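Local coordinates for lipopolysaccharide heptosyltransferase 2 (Escherichia coli, PDB 1PSW), which transfers the second heptose from ADP-L-glycero-D-manno-heptose to the heptosyl-Kdo2-lipid A module during assembly of the lipopolysaccharide core, at residues A127-L130 and M131-Y135; L138-K142 and G143-T147. All coordinates share one frame; numbering follows the deposited sequence.

Contact 1: residues A127-L130 and M131-Y135; sequences AWPL and MVERY
L130 and E133 meet where a loop turns into helix 131-137, and their geometry is the N3 half of a capping box: L130 is the N-cap, and the side chain three residues on reaches back to its backbone N. The reciprocal half is absent, since a leucine side chain cannot accept a bond from the helix. At the first helical residue, the selenomethionine M131, the side chain leads off to D13, and its backbone bonds to F294. V132 adds a small apolar touch, CG1 lying 3.9 Å from L130 CB, and otherwise faces M16 and S19 of helix 11-27. E133 carries more. Its CG stands beside the backbone N (chi1 -59°), which folds the chain back over the cap, and E133 OE1 accepts from L130 N at 3.1 Å, approached from above the carboxylate plane, 43° out of it. E133 OE1 also packs 3.3 Å from P129 CD, and E133 CD rests 3.6 Å from L130 CB. The acid thus lies by the first turn, whose partial positive charge would be expected to favour its ionised form. L130 O receives the first regular helical bond, from R134 N at 3.2 Å, together with a weak one from E133 N. R134 CG packs 3.6 Å from W128 CB, and from there the chain runs extended to NE, which reaches W128 O; the indole meets W108 edge-to-face. The guanidinium turns its NE side to the loop and holds a single backbone acceptor with two nitrogens: W128 O takes R134 NE at 2.7 Å and R134 NH2 at 2.9 Å, and lies only 1° out of the guanidinium plane.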
loop_
_atom_site.group_PDB
_atom_site.type_symbol
_atom_site.label_atom_id
_atom_site.label_comp_id
_atom_site.label_asym_id
_atom_site.label_seq_id
_atom_site.Cartn_x
_atom_site.Cartn_y
_atom_site.Cartn_z
ATOM N N ALA A 127 8.485 4.181 -21.197
ATOM C CA ALA A 127 9.222 2.922 -21.164
ATOM C C ALA A 127 8.966 2.136 -19.876
ATOM O O ALA A 127 9.209 0.930 -19.817
ATOM C CB ALA A 127 10.717 3.195 -21.327
ATOM N N TRP A 128 8.483 2.835 -18.850
ATOM C CA TRP A 128 8.177 2.229 -17.545
ATOM C C TRP A 128 6.830 2.766 -17.070
ATOM O O TRP A 128 6.773 3.642 -16.213
ATOM C CB TRP A 128 9.252 2.595 -16.519
ATOM C CG TRP A 128 10.638 2.360 -17.016
ATOM C CD1 TRP A 128 11.421 3.238 -17.711
ATOM C CD2 TRP A 128 11.387 1.147 -16.916
ATOM N NE1 TRP A 128 12.610 2.646 -18.053
ATOM C CE2 TRP A 128 12.615 1.360 -17.582
ATOM C CE3 TRP A 128 11.137 -0.104 -16.337
ATOM C CZ2 TRP A 128 13.595 0.366 -17.679
ATOM C CZ3 TRP A 128 12.111 -1.091 -16.436
ATOM C CH2 TRP A 128 13.324 -0.849 -17.103
ATOM N N PRO A 129 5.725 2.229 -17.615
ATOM C CA PRO A 129 4.360 2.650 -17.270
ATOM C C PRO A 129 3.880 2.344 -15.852
ATOM O O PRO A 129 3.030 3.063 -15.321
ATOM C CB PRO A 129 3.514 1.950 -18.326
ATOM C CG PRO A 129 4.265 0.679 -18.551
ATOM C CD PRO A 129 5.702 1.139 -18.609
ATOM N N LEU A 130 4.418 1.299 -15.233
ATOM C CA LEU A 130 3.994 0.931 -13.883
ATOM C C LEU A 130 5.013 1.306 -12.817
ATOM O O LEU A 130 6.208 1.153 -13.021
ATOM C CB LEU A 130 3.721 -0.577 -13.817
ATOM C CG LEU A 130 2.668 -1.114 -14.798
ATOM C CD1 LEU A 130 2.443 -2.602 -14.556
ATOM C CD2 LEU A 130 1.374 -0.344 -14.615
HETATM N N MSE A 131 4.533 1.800 -11.681
HETATM C CA MSE A 131 5.422 2.162 -10.594
HETATM C C MSE A 131 6.211 0.950 -10.126
HETATM O O MSE A 131 7.386 1.074 -9.799
HETATM C CB MSE A 131 4.646 2.734 -9.402
HETATM C CG MSE A 131 5.403 2.608 -8.076
HETATM SE SE MSE A 131 4.569 3.520 -6.573
HETATM C CE MSE A 131 5.726 5.058 -6.431
ATOM N N VAL A 132 5.575 -0.222 -10.095
ATOM C CA VAL A 132 6.261 -1.436 -9.643
ATOM C C VAL A 132 7.455 -1.761 -10.533
ATOM O O VAL A 132 8.492 -2.235 -10.052
ATOM C CB VAL A 132 5.320 -2.675 -9.616
ATOM C CG1 VAL A 132 4.906 -3.080 -11.037
ATOM C CG2 VAL A 132 6.024 -3.833 -8.926
ATOM N N GLU A 133 7.313 -1.512 -11.830
ATOM C CA GLU A 133 8.403 -1.763 -12.759
ATOM C C GLU A 133 9.541 -0.779 -12.479
ATOM O O GLU A 133 10.711 -1.150 -12.534
ATOM C CB GLU A 133 7.916 -1.623 -14.205
ATOM C CG GLU A 133 6.786 -2.590 -14.546
ATOM C CD GLU A 133 6.155 -2.307 -15.898
ATOM O OE1 GLU A 133 6.071 -1.117 -16.278
ATOM O OE2 GLU A 133 5.723 -3.268 -16.570
ATOM N N ARG A 134 9.201 0.466 -12.159
ATOM C CA ARG A 134 10.225 1.462 -11.880
ATOM C C ARG A 134 11.052 1.124 -10.648
ATOM O O ARG A 134 12.259 1.376 -10.622
ATOM C CB ARG A 134 9.600 2.853 -11.732
ATOM C CG ARG A 134 8.926 3.322 -13.013
ATOM C CD ARG A 134 8.351 4.726 -12.905
ATOM N NE ARG A 134 7.516 5.015 -14.066
ATOM C CZ ARG A 134 6.854 6.151 -14.261
ATOM N NH1 ARG A 134 6.928 7.132 -13.369
ATOM N NH2 ARG A 134 6.099 6.297 -15.346
ATOM N N TYR A 135 10.421 0.560 -9.625
ATOM C CA TYR A 135 11.156 0.186 -8.417
ATOM C C TYR A 135 12.044 -1.013 -8.700
ATOM O O TYR A 135 13.222 -1.024 -8.355
ATOM C CB TYR A 135 10.203 -0.162 -7.266
ATOM C CG TYR A 135 9.617 1.038 -6.563
ATOM C CD1 TYR A 135 10.277 2.270 -6.566
ATOM C CD2 TYR A 135 8.422 0.936 -5.855
ATOM C CE1 TYR A 135 9.758 3.365 -5.883
ATOM C CE2 TYR A 135 7.898 2.025 -5.169
ATOM C CZ TYR A 135 8.575 3.239 -5.188
ATOM O OH TYR A 135 8.064 4.323 -4.508
#

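Contact 2: residues L138-K142 and G143-T147; sequences LAYDK and GIMRT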
loop_
_atom_site.group_PDB
_atom_site.type_symbol
_atom_site.label_atom_id
_atom_site.label_comp_id
_atom_site.label_asym_id
_atom_site.label_seq_id
_atom_site.Cartn_x
_atom_site.Cartn_y
_atom_site.Cartn_z
ATOM N N LEU A 138 15.489 -0.669 -10.530
ATOM C CA LEU A 138 16.649 -0.166 -9.794
ATOM C C LEU A 138 17.596 -1.251 -9.290
ATOM O O LEU A 138 18.759 -0.976 -8.999
ATOM C CB LEU A 138 16.200 0.697 -8.615
ATOM C CG LEU A 138 15.388 1.949 -8.960
ATOM C CD1 LEU A 138 15.060 2.691 -7.673
ATOM C CD2 LEU A 138 16.169 2.852 -9.914
ATOM N N ALA A 139 17.100 -2.479 -9.191
ATOM C CA ALA A 139 17.913 -3.591 -8.718
ATOM C C ALA A 139 18.853 -4.095 -9.809
ATOM O O ALA A 139 19.698 -4.954 -9.558
ATOM C CB ALA A 139 17.015 -4.729 -8.239
ATOM N N TYR A 140 18.702 -3.570 -11.019
ATOM C CA TYR A 140 19.545 -3.985 -12.132
ATOM C C TYR A 140 20.529 -2.897 -12.536
ATOM O O TYR A 140 20.323 -1.714 -12.245
ATOM C CB TYR A 140 18.668 -4.382 -13.323
ATOM C CG TYR A 140 17.805 -5.587 -13.025
ATOM C CD1 TYR A 140 18.335 -6.875 -13.064
ATOM C CD2 TYR A 140 16.471 -5.436 -12.645
ATOM C CE1 TYR A 140 17.556 -7.985 -12.730
ATOM C CE2 TYR A 140 15.686 -6.536 -12.309
ATOM C CZ TYR A 140 16.233 -7.805 -12.355
ATOM O OH TYR A 140 15.441 -8.884 -12.037
ATOM N N ASP A 141 21.607 -3.298 -13.204
ATOM C CA ASP A 141 22.626 -2.348 -13.642
ATOM C C ASP A 141 22.042 -1.330 -14.615
ATOM O O ASP A 141 21.179 -1.655 -15.426
ATOM C CB ASP A 141 23.797 -3.086 -14.295
ATOM C CG ASP A 141 24.488 -4.040 -13.338
ATOM O OD1 ASP A 141 24.881 -3.599 -12.236
ATOM O OD2 ASP A 141 24.641 -5.230 -13.689
ATOM N N LYS A 142 22.532 -0.098 -14.529
ATOM C CA LYS A 142 22.060 0.997 -15.370
ATOM C C LYS A 142 21.899 0.680 -16.860
ATOM O O LYS A 142 20.780 0.592 -17.367
ATOM C CB LYS A 142 22.982 2.210 -15.207
ATOM C CG LYS A 142 22.418 3.492 -15.788
ATOM C CD LYS A 142 23.403 4.637 -15.651
ATOM C CE LYS A 142 22.813 5.935 -16.170
ATOM N NZ LYS A 142 23.794 7.053 -16.093
ATOM N N GLY A 143 23.014 0.508 -17.560
ATOM C CA GLY A 143 22.948 0.230 -18.985
ATOM C C GLY A 143 22.485 -1.158 -19.388
ATOM O O GLY A 143 23.113 -1.800 -20.231
ATOM N N ILE A 144 21.388 -1.629 -18.807
ATOM C CA ILE A 144 20.878 -2.954 -19.144
ATOM C C ILE A 144 19.395 -2.909 -19.506
ATOM O O ILE A 144 18.977 -3.471 -20.517
ATOM C CB ILE A 144 21.060 -3.947 -17.975
ATOM C CG1 ILE A 144 22.514 -3.939 -17.495
ATOM C CG2 ILE A 144 20.664 -5.346 -18.418
ATOM C CD1 ILE A 144 23.521 -4.375 -18.540
HETATM N N MSE A 145 18.603 -2.240 -18.674
HETATM C CA MSE A 145 17.167 -2.132 -18.905
HETATM C C MSE A 145 16.800 -0.809 -19.584
HETATM O O MSE A 145 17.102 0.266 -19.064
HETATM C CB MSE A 145 16.400 -2.232 -17.576
HETATM C CG MSE A 145 16.773 -3.404 -16.653
HETATM SE SE MSE A 145 16.645 -5.169 -17.460
HETATM C CE MSE A 145 18.045 -6.069 -16.468
ATOM N N ARG A 146 16.152 -0.888 -20.743
ATOM C CA ARG A 146 15.723 0.307 -21.464
ATOM C C ARG A 146 14.217 0.452 -21.327
ATOM O O ARG A 146 13.695 1.563 -21.293
ATOM C CB ARG A 146 16.107 0.215 -22.940
ATOM C CG ARG A 146 15.605 -1.031 -23.618
ATOM C CD ARG A 146 16.137 -1.158 -25.031
ATOM N NE ARG A 146 15.948 -2.514 -25.538
ATOM C CZ ARG A 146 16.538 -3.588 -25.023
ATOM N NH1 ARG A 146 17.360 -3.464 -23.988
ATOM N NH2 ARG A 146 16.300 -4.787 -25.538
ATOM N N THR A 147 13.522 -0.681 -21.255
ATOM C CA THR A 147 12.068 -0.687 -21.092
ATOM C C THR A 147 11.696 -1.793 -20.111
ATOM O O THR A 147 12.516 -2.650 -19.798
ATOM C CB THR A 147 11.325 -0.942 -22.430
ATOM O OG1 THR A 147 11.489 -2.310 -22.820
ATOM C CG2 THR A 147 11.874 -0.042 -23.526
HETATM O O HOH W 1 18.586 -0.893 -16.006
#
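Y140 and M145, a selenomethionine, form a Met-aromatic contact across a surface turn. M145 SE stands 5.0 Å from the centroid of the Y140 ring and 26° off its normal, an oblique placement, while its methyl CE is the atom that touches, 3.5 Å from Y140 CG. Bends at chi2 (-56°) and chi3 of M145 bring that methyl back toward the root of the ring, and CE also lies close to Y140 CB. Nearer the tip of the turn, I144 lays CG1 against D141 CB at 3.6 Å. Between these pairs the chain reverses through an inverse gamma turn centred on G143, marked by a short but weak hydrogen bond from I144 N to K142 O at 2.7 Å. One water spans the two arms: it donates to D141 O at 2.8 Å and accepts from M145 N at 3.0 Å. The extended K142 side chain leaves the turn and touches D119 and R121 of strand 119-121. Y140 packs on T23 and R27 of helix 11-27 and gives its backbone O to R121, so the turn touches both helix 11-27 and strand 119-121, an outermost strand of the first sheet.

In the fold
Both contacts belong to the N-terminal of the two Rossmann-like domains expected of a GT-B glycosyltransferase and follow strand 119-121, an outermost strand of its parallel sheet. Contact 1 starts helix 131-137; further along the chain, contact 2 reverses its direction. They are therefore in series, neither enclosing the other, with centres about 12 Å apart. The returning arm of contact 2 comes back beside the loop of contact 1: W128 CH2 lies 3.4 Å from M145 CB, and A127 CB 3.4 Å from R146 O. Helix 11-27 packs against both, and contact 1 also ties the first domain to the loop after strand 283-287 of the second sheet.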